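Local coordinates for collagen adhesin (Enterococcus faecalis, PDB 2OKM), which probably binds collagen as a cell-wall-anchored adhesin of the bacterial surface, the chain here being its collagen-binding N2 subdomain, at residues A[70-74]-A[75-79]; A[58-61]-A[62-65]. All coordinates share one frame; numbering follows the deposited sequence.

Contact 1: A[70-74]-A[75-79]; sequences AEFEQ and QGYGK
Phe72 and Tyr77 meet where a Schellman motif ends the short helix 69-74 and turns the chain into strand 78-82. Two bonds define the motif: Tyr77 N to Phe72 O and Gly76 N to Glu73 O, each 3.1 Å. Gly76, at positive phi, is the C-prime residue. The Phe72 side chain packs against the residues that follow the helix. Its CB carries CG anti to the backbone N (chi1 174°), which brings the ring against Tyr77 and Gly78. CG lies 4.0 Å from Tyr77 CB; CD1 and CE1 press closer on that same carbon, CE1 at 3.3 Å. Further round, CE2 touches CA and C of Gly78, and CZ sits near Gly78 N. Tyr77 CB and Gly78 N lie over one face of the Phe72 ring, Gly78 N offset toward its rim. The Phe72 and Tyr77 rings are nearly parallel (11°) but slid apart, with little overlap. The Phe72 ring is buried, with Phe56 stacked on it and Phe92 meeting it at about 80°. Water 1 bridges the helix end and the strand, donating to both Glu73 O, at 2.6 Å, and Gly78 O, at 2.7 Å.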
loop_
_atom_site.group_PDB
_atom_site.type_symbol
_atom_site.label_atom_id
_atom_site.label_comp_id
_atom_site.label_asym_id
_atom_site.label_seq_id
_atom_site.Cartn_x
_atom_site.Cartn_y
_atom_site.Cartn_z
ATOM N N ALA A 70 10.442 -9.536 1.744
ATOM C CA ALA A 70 10.788 -10.923 2.041
ATOM C C ALA A 70 10.480 -11.241 3.503
ATOM O O ALA A 70 9.936 -12.299 3.813
ATOM C CB ALA A 70 12.267 -11.175 1.743
ATOM N N GLU A 71 10.822 -10.315 4.398
ATOM C CA GLU A 71 10.573 -10.502 5.825
ATOM C C GLU A 71 9.073 -10.476 6.124
ATOM O O GLU A 71 8.581 -11.233 6.962
ATOM C CB GLU A 71 11.316 -9.421 6.625
ATOM C CG GLU A 71 12.834 -9.632 6.642
ATOM C CD GLU A 71 13.627 -8.405 7.075
ATOM O OE1 GLU A 71 14.854 -8.539 7.273
ATOM O OE2 GLU A 71 13.042 -7.308 7.208
ATOM N N PHE A 72 8.353 -9.604 5.423
ATOM C CA PHE A 72 6.906 -9.466 5.567
ATOM C C PHE A 72 6.252 -10.822 5.294
ATOM O O PHE A 72 5.364 -11.268 6.021
ATOM C CB PHE A 72 6.408 -8.416 4.559
ATOM C CG PHE A 72 4.910 -8.265 4.499
ATOM C CD1 PHE A 72 4.219 -7.556 5.480
ATOM C CD2 PHE A 72 4.191 -8.800 3.431
ATOM C CE1 PHE A 72 2.833 -7.382 5.391
ATOM C CE2 PHE A 72 2.809 -8.632 3.334
ATOM C CZ PHE A 72 2.129 -7.923 4.313
ATOM N N GLU A 73 6.706 -11.481 4.235
ATOM C CA GLU A 73 6.159 -12.776 3.872
ATOM C C GLU A 73 6.672 -13.906 4.763
ATOM O O GLU A 73 5.902 -14.768 5.183
ATOM C CB GLU A 73 6.474 -13.071 2.405
ATOM C CG GLU A 73 5.741 -12.139 1.455
ATOM C CD GLU A 73 6.048 -12.416 0.001
ATOM O OE1 GLU A 73 5.218 -12.046 -0.856
ATOM O OE2 GLU A 73 7.118 -12.992 -0.288
ATOM N N GLN A 74 7.966 -13.893 5.058
ATOM C CA GLN A 74 8.567 -14.930 5.891
ATOM C C GLN A 74 7.961 -14.952 7.292
ATOM O O GLN A 74 7.801 -16.018 7.891
ATOM C CB GLN A 74 10.084 -14.710 5.980
ATOM C CG GLN A 74 10.874 -15.862 6.601
ATOM C CD GLN A 74 10.646 -16.008 8.091
ATOM O OE1 GLN A 74 10.815 -15.056 8.854
ATOM N NE2 GLN A 74 10.266 -17.209 8.518
ATOM N N GLN A 75 7.605 -13.777 7.807
ATOM C CA GLN A 75 7.034 -13.676 9.145
ATOM C C GLN A 75 5.527 -13.895 9.238
ATOM O O GLN A 75 4.935 -13.725 10.304
ATOM C CB GLN A 75 7.420 -12.333 9.770
ATOM C CG GLN A 75 8.899 -12.263 10.127
ATOM C CD GLN A 75 9.316 -10.919 10.681
ATOM O OE1 GLN A 75 8.622 -10.337 11.514
ATOM N NE2 GLN A 75 10.466 -10.424 10.233
ATOM N N GLY A 76 4.910 -14.266 8.122
ATOM C CA GLY A 76 3.485 -14.540 8.116
ATOM C C GLY A 76 2.524 -13.368 8.160
ATOM O O GLY A 76 1.402 -13.513 8.643
ATOM N N TYR A 77 2.945 -12.209 7.660
ATOM C CA TYR A 77 2.073 -11.041 7.650
ATOM C C TYR A 77 1.184 -11.012 6.417
ATOM O O TYR A 77 0.091 -10.456 6.445
ATOM C CB TYR A 77 2.881 -9.741 7.669
ATOM C CG TYR A 77 3.449 -9.363 9.011
ATOM C CD1 TYR A 77 4.775 -9.632 9.328
ATOM C CD2 TYR A 77 2.663 -8.710 9.961
ATOM C CE1 TYR A 77 5.313 -9.260 10.559
ATOM C CE2 TYR A 77 3.192 -8.336 11.198
ATOM C CZ TYR A 77 4.517 -8.611 11.485
ATOM O OH TYR A 77 5.057 -8.228 12.692
ATOM N N GLY A 78 1.660 -11.595 5.324
ATOM C CA GLY A 78 0.866 -11.577 4.112
ATOM C C GLY A 78 1.647 -12.015 2.895
ATOM O O GLY A 78 2.673 -12.686 3.009
ATOM N N LYS A 79 1.175 -11.605 1.725
ATOM C CA LYS A 79 1.812 -12.008 0.484
ATOM C C LYS A 79 1.542 -11.007 -0.631
ATOM O O LYS A 79 0.482 -10.384 -0.672
ATOM C CB LYS A 79 1.271 -13.385 0.091
ATOM C CG LYS A 79 1.932 -14.039 -1.104
ATOM C CD LYS A 79 1.455 -15.479 -1.228
ATOM C CE LYS A 79 2.294 -16.264 -2.220
ATOM N NZ LYS A 79 2.004 -17.726 -2.138
HETATM O O HOH W 1 3.354 -14.504 4.831
HETATM O O HOH W 2 12.187 -12.637 8.487
#

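Contact 2: A[58-61]-A[62-65]; sequences IVND and KETK
The carboxamide of Asn60 receives the backbone N-H groups of Lys62 and Glu63 on its OD1, the first bond making an Asx turn at the end of the beta hairpin of strands 55-59 and 64-68. The two donors come from opposite faces of the amide plane, each tilted 23° from it: Lys62 N at 2.7 Å and Glu63 N at 2.9 Å. Lys62 CE lies over the face from which Lys62 N comes, 3.7 Å from Asn60 ND2; Glu63 N comes to the other. With CG between the backbone N and the carbonyl carbon (chi1 57°), OD1 is brought to these N-H groups. On the other branch, ND2 donates to water 4, which in turn donates to Glu63 OE1; ND2 also has a weak hydrogen bond to Thr100 OG1. The backbone continues the hairpin, with Asn60 N bonding Glu63 O at 3.2 Å. Ile58 and Lys65 form an antiparallel hydrogen-bonded pair, closed by Ile58 N to Lys65 O at 2.7 Å and Lys65 N to Ile58 O at 2.8 Å. Between that pair and the Asn60 N to Glu63 O bond lies the non-hydrogen-bonded pair Val59 and Thr64, whose side chains run side by side on the opposite face of the sheet from Ile58 and Lys65. Their methyl groups Val59 CG2 and Thr64 CG2 approach to 4.1 Å. Water 5 bridges the strands, donating to Asn60 O and hydrogen-bonded to Thr64 OG1.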
loop_
_atom_site.group_PDB
_atom_site.type_symbol
_atom_site.label_atom_id
_atom_site.label_comp_id
_atom_site.label_asym_id
_atom_site.label_seq_id
_atom_site.Cartn_x
_atom_site.Cartn_y
_atom_site.Cartn_z
ATOM N N ILE A 58 5.301 -1.498 10.292
ATOM C CA ILE A 58 4.259 -2.190 11.053
ATOM C C ILE A 58 4.214 -1.792 12.521
ATOM O O ILE A 58 5.210 -1.906 13.235
ATOM C CB ILE A 58 4.474 -3.713 10.941
ATOM C CG1 ILE A 58 4.739 -4.081 9.479
ATOM C CG2 ILE A 58 3.248 -4.463 11.453
ATOM C CD1 ILE A 58 5.003 -5.555 9.258
ATOM N N VAL A 59 3.044 -1.352 12.975
ATOM C CA VAL A 59 2.906 -0.895 14.352
ATOM C C VAL A 59 1.668 -1.364 15.106
ATOM O O VAL A 59 0.558 -1.342 14.577
ATOM C CB VAL A 59 2.905 0.660 14.401
ATOM C CG1 VAL A 59 2.811 1.145 15.840
ATOM C CG2 VAL A 59 4.156 1.212 13.736
ATOM N N ASN A 60 1.872 -1.805 16.343
ATOM C CA ASN A 60 0.764 -2.174 17.216
ATOM C C ASN A 60 1.193 -1.791 18.631
ATOM O O ASN A 60 2.291 -1.253 18.816
ATOM C CB ASN A 60 0.385 -3.664 17.109
ATOM C CG ASN A 60 1.530 -4.600 17.410
ATOM O OD1 ASN A 60 2.308 -4.379 18.330
ATOM N ND2 ASN A 60 1.621 -5.679 16.639
ATOM N N ASP A 61 0.340 -2.034 19.621
ATOM C CA ASP A 61 0.673 -1.656 20.994
ATOM C C ASP A 61 1.754 -2.511 21.643
ATOM O O ASP A 61 2.071 -2.337 22.823
ATOM C CB ASP A 61 -0.587 -1.647 21.875
ATOM C CG ASP A 61 -1.281 -2.999 21.939
ATOM O OD1 ASP A 61 -0.702 -4.002 21.473
ATOM O OD2 ASP A 61 -2.412 -3.055 22.473
ATOM N N LYS A 62 2.331 -3.424 20.872
ATOM C CA LYS A 62 3.381 -4.292 21.388
ATOM C C LYS A 62 4.743 -3.898 20.827
ATOM O O LYS A 62 5.748 -3.918 21.539
ATOM C CB LYS A 62 3.093 -5.751 21.013
ATOM C CG LYS A 62 1.825 -6.324 21.630
ATOM C CD LYS A 62 1.536 -7.732 21.113
ATOM C CE LYS A 62 1.155 -7.722 19.641
ATOM N NZ LYS A 62 0.857 -9.088 19.129
ATOM N N GLU A 63 4.774 -3.519 19.554
ATOM C CA GLU A 63 6.046 -3.188 18.934
ATOM C C GLU A 63 5.955 -2.432 17.617
ATOM O O GLU A 63 4.909 -2.394 16.964
ATOM C CB GLU A 63 6.831 -4.484 18.707
ATOM C CG GLU A 63 6.032 -5.531 17.933
ATOM C CD GLU A 63 6.678 -6.907 17.913
ATOM O OE1 GLU A 63 6.006 -7.866 17.476
ATOM O OE2 GLU A 63 7.851 -7.040 18.321
ATOM N N THR A 64 7.082 -1.832 17.248
ATOM C CA THR A 64 7.229 -1.092 16.004
ATOM C C THR A 64 8.271 -1.852 15.183
ATOM O O THR A 64 9.355 -2.169 15.682
ATOM C CB THR A 64 7.741 0.341 16.261
ATOM O OG1 THR A 64 6.750 1.078 16.987
ATOM C CG2 THR A 64 8.036 1.049 14.947
ATOM N N LYS A 65 7.940 -2.166 13.936
ATOM C CA LYS A 65 8.865 -2.893 13.076
ATOM C C LYS A 65 8.885 -2.273 11.682
ATOM O O LYS A 65 7.878 -1.763 11.201
ATOM C CB LYS A 65 8.454 -4.382 12.970
ATOM C CG LYS A 65 8.396 -5.128 14.317
ATOM C CD LYS A 65 7.596 -6.453 14.244
ATOM C CE LYS A 65 8.296 -7.527 13.420
ATOM N NZ LYS A 65 7.616 -8.857 13.531
HETATM O O HOH W 3 4.516 -4.252 14.900
HETATM O O HOH W 4 3.240 -7.885 16.986
HETATM O O HOH W 5 4.653 0.441 18.582
#

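In the fold
Contacts 1 and 2 follow one another along the chain, with strand 64-68 leading directly into helix 69-74, and their centres lie about 15 Å apart. Contact 2 is a surface feature, a hairpin turn held by backbone, amide and water bonds. Contact 1 is partly buried: it caps a helix with backbone bonds but sets an aromatic ring against the sheet that holds strands 55-59 and 101-110, where Phe72 and Tyr77 touch Phe102. Lys65 of the hairpin ties the two together, its NZ probably hydrogen-bonded to Gln75 OE1 and Tyr77 OH, while Ile58 CD1 packs 3.8 Å from Tyr77 CZ. Contact 1 then passes the chain into the other sheet, at its outermost strand 78-82.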